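Local coordinates for probable transcriptional regulator, LysR family protein (Rhodococcus sp., PDB 2QL3) that probably regulates transcription by binding DNA, this chain being its C-terminal LysR-type substrate-binding domain, without the DNA-binding helix-turn-helix part, at residues H87-A90 with G91-G94; G94-L98 with A99-E103. All coordinates share one frame; numbering follows the deposited sequence.

Interaction 1. Residues H87-A90 with G91-G94; sequences HPLA and GVDG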
ATOM      1  N   HIS A  87       7.157 -14.779  16.422  1.00 30.97           N
ATOM      2  CA  HIS A  87       7.568 -13.754  17.357  1.00 33.11           C
ATOM      3  C   HIS A  87       7.582 -14.256  18.816  1.00 34.40           C
ATOM      4  O   HIS A  87       6.637 -14.926  19.256  1.00 33.94           O
ATOM      5  CB  HIS A  87       6.711 -12.508  17.228  1.00 32.06           C
ATOM      6  CG  HIS A  87       7.251 -11.330  17.976  1.00 32.43           C
ATOM      7  ND1 HIS A  87       7.924 -10.302  17.351  1.00 31.47           N
ATOM      8  CD2 HIS A  87       7.229 -11.021  19.294  1.00 28.59           C
ATOM      9  CE1 HIS A  87       8.297  -9.412  18.248  1.00 29.27           C
ATOM     10  NE2 HIS A  87       7.870  -9.815  19.432  1.00 31.07           N
ATOM     11  N   PRO A  88       8.660 -13.930  19.565  1.00 36.38           N
ATOM     12  CA  PRO A  88       8.774 -14.204  20.989  1.00 36.78           C
ATOM     13  C   PRO A  88       7.427 -13.999  21.715  1.00 37.22           C
ATOM     14  O   PRO A  88       6.965 -14.893  22.426  1.00 36.81           O
ATOM     15  CB  PRO A  88       9.795 -13.162  21.440  1.00 37.36           C
ATOM     16  CG  PRO A  88      10.731 -13.088  20.284  1.00 36.55           C
ATOM     17  CD  PRO A  88       9.867 -13.253  19.052  1.00 37.65           C
ATOM     18  N   LEU A  89       6.765 -12.858  21.502  1.00 37.18           N
ATOM     19  CA  LEU A  89       5.538 -12.609  22.243  1.00 36.16           C
ATOM     20  C   LEU A  89       4.267 -13.179  21.578  1.00 36.04           C
ATOM     21  O   LEU A  89       3.164 -12.879  22.031  1.00 35.08           O
ATOM     22  CB  LEU A  89       5.381 -11.115  22.546  1.00 36.72           C
ATOM     23  CG  LEU A  89       6.142 -10.583  23.764  1.00 37.00           C
ATOM     24  CD1 LEU A  89       7.656 -10.627  23.610  1.00 38.59           C
ATOM     25  CD2 LEU A  89       5.660  -9.192  24.067  1.00 39.59           C
ATOM     26  N   ALA A  90       4.396 -13.991  20.529  1.00 35.98           N
ATOM     27  CA  ALA A  90       3.173 -14.410  19.779  1.00 37.52           C
ATOM     28  C   ALA A  90       2.403 -15.506  20.490  1.00 38.30           C
ATOM     29  O   ALA A  90       1.225 -15.727  20.190  1.00 37.75           O
ATOM     30  CB  ALA A  90       3.479 -14.828  18.346  1.00 36.72           C
ATOM     31  N   GLY A  91       3.095 -16.194  21.403  1.00 39.89           N
ATOM     32  CA  GLY A  91       2.487 -17.101  22.389  1.00 42.35           C
ATOM     33  C   GLY A  91       1.598 -16.395  23.436  1.00 43.49           C
ATOM     34  O   GLY A  91       0.642 -16.991  23.923  1.00 44.30           O
ATOM     35  N   VAL A  92       1.902 -15.132  23.771  1.00 43.76           N
ATOM     36  CA  VAL A  92       1.109 -14.332  24.745  1.00 43.68           C
ATOM     37  C   VAL A  92      -0.379 -14.506  24.541  1.00 42.73           C
ATOM     38  O   VAL A  92      -0.969 -13.958  23.601  1.00 42.88           O
ATOM     39  CB  VAL A  92       1.488 -12.773  24.786  1.00 43.73           C
ATOM     40  CG1 VAL A  92       0.378 -11.927  25.423  1.00 43.01           C
ATOM     41  CG2 VAL A  92       2.800 -12.542  25.556  1.00 45.22           C
ATOM     42  N   ASP A  93      -0.971 -15.297  25.419  1.00 41.89           N
ATOM     43  CA  ASP A  93      -2.415 -15.313  25.558  1.00 41.21           C
ATOM     44  C   ASP A  93      -2.983 -13.977  26.109  1.00 40.62           C
ATOM     45  O   ASP A  93      -2.545 -13.476  27.129  1.00 40.37           O
ATOM     46  CB  ASP A  93      -2.826 -16.474  26.465  1.00 41.37           C
ATOM     47  CG  ASP A  93      -4.299 -16.752  26.390  1.00 40.55           C
ATOM     48  OD1 ASP A  93      -4.862 -16.669  25.276  1.00 41.26           O
ATOM     49  OD2 ASP A  93      -4.893 -17.048  27.437  1.00 40.88           O
ATOM     50  N   GLY A  94      -3.971 -13.416  25.427  1.00 40.45           N
ATOM     51  CA  GLY A  94      -4.590 -12.147  25.830  1.00 39.46           C
ATOM     52  C   GLY A  94      -3.814 -10.930  25.325  1.00 39.33           C
ATOM     53  O   GLY A  94      -2.989 -11.040  24.422  1.00 38.19           O
TER

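Interaction 2. Residues G94-L98 with A99-E103; sequences GPVRL and ADLAE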
ATOM      1  N   GLY A  94      -3.971 -13.416  25.427  1.00 40.45           N
ATOM      2  CA  GLY A  94      -4.590 -12.147  25.830  1.00 39.46           C
ATOM      3  C   GLY A  94      -3.814 -10.930  25.325  1.00 39.33           C
ATOM      4  O   GLY A  94      -2.989 -11.040  24.422  1.00 38.19           O
ATOM      5  N   PRO A  95      -4.078  -9.749  25.915  1.00 39.46           N
ATOM      6  CA  PRO A  95      -3.446  -8.533  25.417  1.00 38.80           C
ATOM      7  C   PRO A  95      -1.938  -8.417  25.756  1.00 37.97           C
ATOM      8  O   PRO A  95      -1.463  -9.013  26.733  1.00 36.26           O
ATOM      9  CB  PRO A  95      -4.245  -7.429  26.097  1.00 38.92           C
ATOM     10  CG  PRO A  95      -5.450  -8.116  26.727  1.00 40.68           C
ATOM     11  CD  PRO A  95      -4.951  -9.473  27.065  1.00 39.12           C
ATOM     12  N   VAL A  96      -1.195  -7.646  24.968  1.00 36.77           N
ATOM     13  CA  VAL A  96       0.226  -7.441  25.313  1.00 36.65           C
ATOM     14  C   VAL A  96       0.356  -6.128  26.052  1.00 35.80           C
ATOM     15  O   VAL A  96      -0.393  -5.215  25.785  1.00 36.72           O
ATOM     16  CB  VAL A  96       1.190  -7.438  24.089  1.00 36.03           C
ATOM     17  CG1 VAL A  96       1.130  -8.755  23.322  1.00 36.88           C
ATOM     18  CG2 VAL A  96       0.904  -6.269  23.194  1.00 35.37           C
ATOM     19  N   ARG A  97       1.254  -6.038  27.018  1.00 36.28           N
ATOM     20  CA  ARG A  97       1.660  -4.716  27.444  1.00 36.74           C
ATOM     21  C   ARG A  97       2.831  -4.286  26.594  1.00 36.68           C
ATOM     22  O   ARG A  97       3.818  -4.995  26.468  1.00 36.92           O
ATOM     23  CB  ARG A  97       1.955  -4.581  28.924  1.00 36.55           C
ATOM     24  CG  ARG A  97       2.160  -5.788  29.746  1.00 38.97           C
ATOM     25  CD  ARG A  97       2.062  -5.394  31.260  1.00 44.00           C
ATOM     26  NE  ARG A  97       1.856  -3.953  31.408  1.00 49.08           N
ATOM     27  CZ  ARG A  97       2.808  -3.033  31.594  1.00 52.67           C
ATOM     28  NH1 ARG A  97       2.462  -1.740  31.683  1.00 50.28           N
ATOM     29  NH2 ARG A  97       4.100  -3.394  31.690  1.00 52.82           N
ATOM     30  N   LEU A  98       2.682  -3.138  25.963  1.00 36.93           N
ATOM     31  CA  LEU A  98       3.614  -2.689  24.946  1.00 36.62           C
ATOM     32  C   LEU A  98       5.011  -2.617  25.535  1.00 36.31           C
ATOM     33  O   LEU A  98       5.994  -2.908  24.861  1.00 35.52           O
ATOM     34  CB  LEU A  98       3.195  -1.304  24.540  1.00 37.82           C
ATOM     35  CG  LEU A  98       2.905  -0.887  23.115  1.00 38.86           C
ATOM     36  CD1 LEU A  98       1.920   0.241  23.224  1.00 36.61           C
ATOM     37  CD2 LEU A  98       4.185  -0.398  22.509  1.00 42.04           C
ATOM     38  N   ALA A  99       5.085  -2.204  26.793  1.00 35.19           N
ATOM     39  CA  ALA A  99       6.339  -2.181  27.537  1.00 34.77           C
ATOM     40  C   ALA A  99       7.157  -3.467  27.352  1.00 34.67           C
ATOM     41  O   ALA A  99       8.390  -3.418  27.459  1.00 35.47           O
ATOM     42  CB  ALA A  99       6.066  -1.926  29.036  1.00 34.57           C
ATOM     43  N   ASP A 100       6.482  -4.593  27.086  1.00 33.66           N
ATOM     44  CA  ASP A 100       7.138  -5.910  26.940  1.00 34.41           C
ATOM     45  C   ASP A 100       7.864  -6.068  25.601  1.00 34.14           C
ATOM     46  O   ASP A 100       8.651  -6.970  25.425  1.00 35.42           O
ATOM     47  CB  ASP A 100       6.160  -7.075  27.184  1.00 33.34           C
ATOM     48  CG  ASP A 100       5.635  -7.104  28.642  1.00 37.79           C
ATOM     49  OD1 ASP A 100       4.788  -7.972  28.981  1.00 39.49           O
ATOM     50  OD2 ASP A 100       6.056  -6.234  29.445  1.00 36.02           O
ATOM     51  N   LEU A 101       7.603  -5.156  24.680  1.00 34.70           N
ATOM     52  CA  LEU A 101       8.221  -5.121  23.357  1.00 34.72           C
ATOM     53  C   LEU A 101       9.232  -3.977  23.241  1.00 34.99           C
ATOM     54  O   LEU A 101       9.779  -3.739  22.177  1.00 34.94           O
ATOM     55  CB  LEU A 101       7.116  -4.934  22.311  1.00 34.75           C
ATOM     56  CG  LEU A 101       6.230  -6.161  22.107  1.00 34.94           C
ATOM     57  CD1 LEU A 101       4.969  -5.683  21.446  1.00 36.52           C
ATOM     58  CD2 LEU A 101       7.004  -7.167  21.207  1.00 34.43           C
ATOM     59  N   ALA A 102       9.478  -3.257  24.333  1.00 35.53           N
ATOM     60  CA  ALA A 102      10.376  -2.100  24.269  1.00 35.31           C
ATOM     61  C   ALA A 102      11.756  -2.434  23.705  1.00 34.94           C
ATOM     62  O   ALA A 102      12.403  -1.575  23.057  1.00 35.81           O
ATOM     63  CB  ALA A 102      10.505  -1.414  25.666  1.00 35.08           C
ATOM     64  N   GLU A 103      12.232  -3.652  23.961  1.00 34.44           N
ATOM     65  CA  GLU A 103      13.550  -4.031  23.480  1.00 34.75           C
ATOM     66  C   GLU A 103      13.549  -4.886  22.185  1.00 34.13           C
ATOM     67  O   GLU A 103      14.603  -5.265  21.714  1.00 34.22           O
ATOM     68  CB  GLU A 103      14.408  -4.651  24.612  1.00 35.31           C
ATOM     69  CG  GLU A 103      14.809  -3.612  25.726  1.00 38.21           C
ATOM     70  CD  GLU A 103      15.854  -2.556  25.238  1.00 46.14           C
ATOM     71  OE1 GLU A 103      17.066  -2.920  25.099  1.00 49.49           O
ATOM     72  OE2 GLU A 103      15.480  -1.371  24.995  1.00 44.96           O
TER
HETATM   73  O   HOH W   1       2.806  -8.574  27.377  1.00 42.74           O

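Interaction 1. Residues H87-A90 with G91-G94
Leu89 and Val92 meet across a tight turn of the chain. Val92 N donates to Leu89 O at 3.1 Å. The bond is bent, with an N-H...O angle of 138°, and the donor stands well above the plane of the carbonyl. The Val92 side chain comes in beside the same oxygen. Its CB lies 3.2 Å from Leu89 O. The CG1 branch is anti to the backbone N (chi1 161°), which leaves CG2 beside that N and the nearer branch to Leu89. CG2 sits 3.6 Å from Leu89 O and 4.2 Å from Leu89 CB, a light apolar contact. Ala90 and Gly91 are the two corners.

One step back, Ala90 N donates to His87 O at 2.7 Å, so the preceding turn overlaps this one at Leu89 and Ala90. Further out, Leu89 rests on Leu101 and His104, and Pro88 also touches His104. These contacts join the surface turn to a later part of the same loop, which runs from strand 69-84 to strand 106-109. The two i to i+3 bonds make overlapping beta turns, the first of type I and the second close to it.

Interaction 2. Residues G94-L98 with A99-E103
Arg97 and Asp100 lie across one another, with the guanidinium and carboxylate planes 76° apart. It is the aliphatic part of Arg97 that touches: CG is 3.5 Å from Asp100 OD1. The charged ends stay farther apart, NH2 to OD2 being 4.1 Å, too long for a salt bridge. The Arg97 chain is bent at chi3 (-2°), and this brings NH2 to 3.6 Å from Ala99 CB. NH1 finds its partner elsewhere, at the backbone O of Glu176. Asp100 holds CG beside its own backbone N (chi1 -65°), which keeps the carboxylate on the Arg97 side. There a water joins the two residues. It donates to Asp100 OD1 at 2.6 Å. It accepts from Arg97 N at 3.0 Å. Replacing Arg97 with an alanine would probably leave Glu176 O without this donor and open a gap beside the Asp100 carboxylate.

The backbone beneath is drawn up by two bonds, Asp100 N to Arg97 O and Leu101 N to Leu98 O, both 2.8 Å. Leu98 turns the other way, onto Val121, Cys122 and Ala125 of helix 114-125. Val96 CG2 and Leu101 CD1 approach more loosely, and both residues also reach Val81 of strand 69-84. The result is a short 3-10 turn, with Arg97 and Asp100 on the outer side and Leu98 and Leu101 buried, set in the LysR substrate-binding domain of periplasmic-binding-protein type.

How the interactions relate
Strand 69-84 leads into a long connection to strand 106-109, and both contacts lie in it. Interaction 1 comes first and closes two overlapping turns over residues 87-92. The chain then runs out through Gly94, which ends one contact and begins the other. Interaction 2 follows and coils residues 97-101. The two neither nest nor cross along the sequence. In space they fold back together, with centres about 9 Å apart. Leu89 CD2 packs on Leu101 CG at 3.7 Å and on Asp100 CB. Interaction 1 stays at the surface. Interaction 2 links the connection inward to strands 69-84 and 169-173 and to helix 114-125.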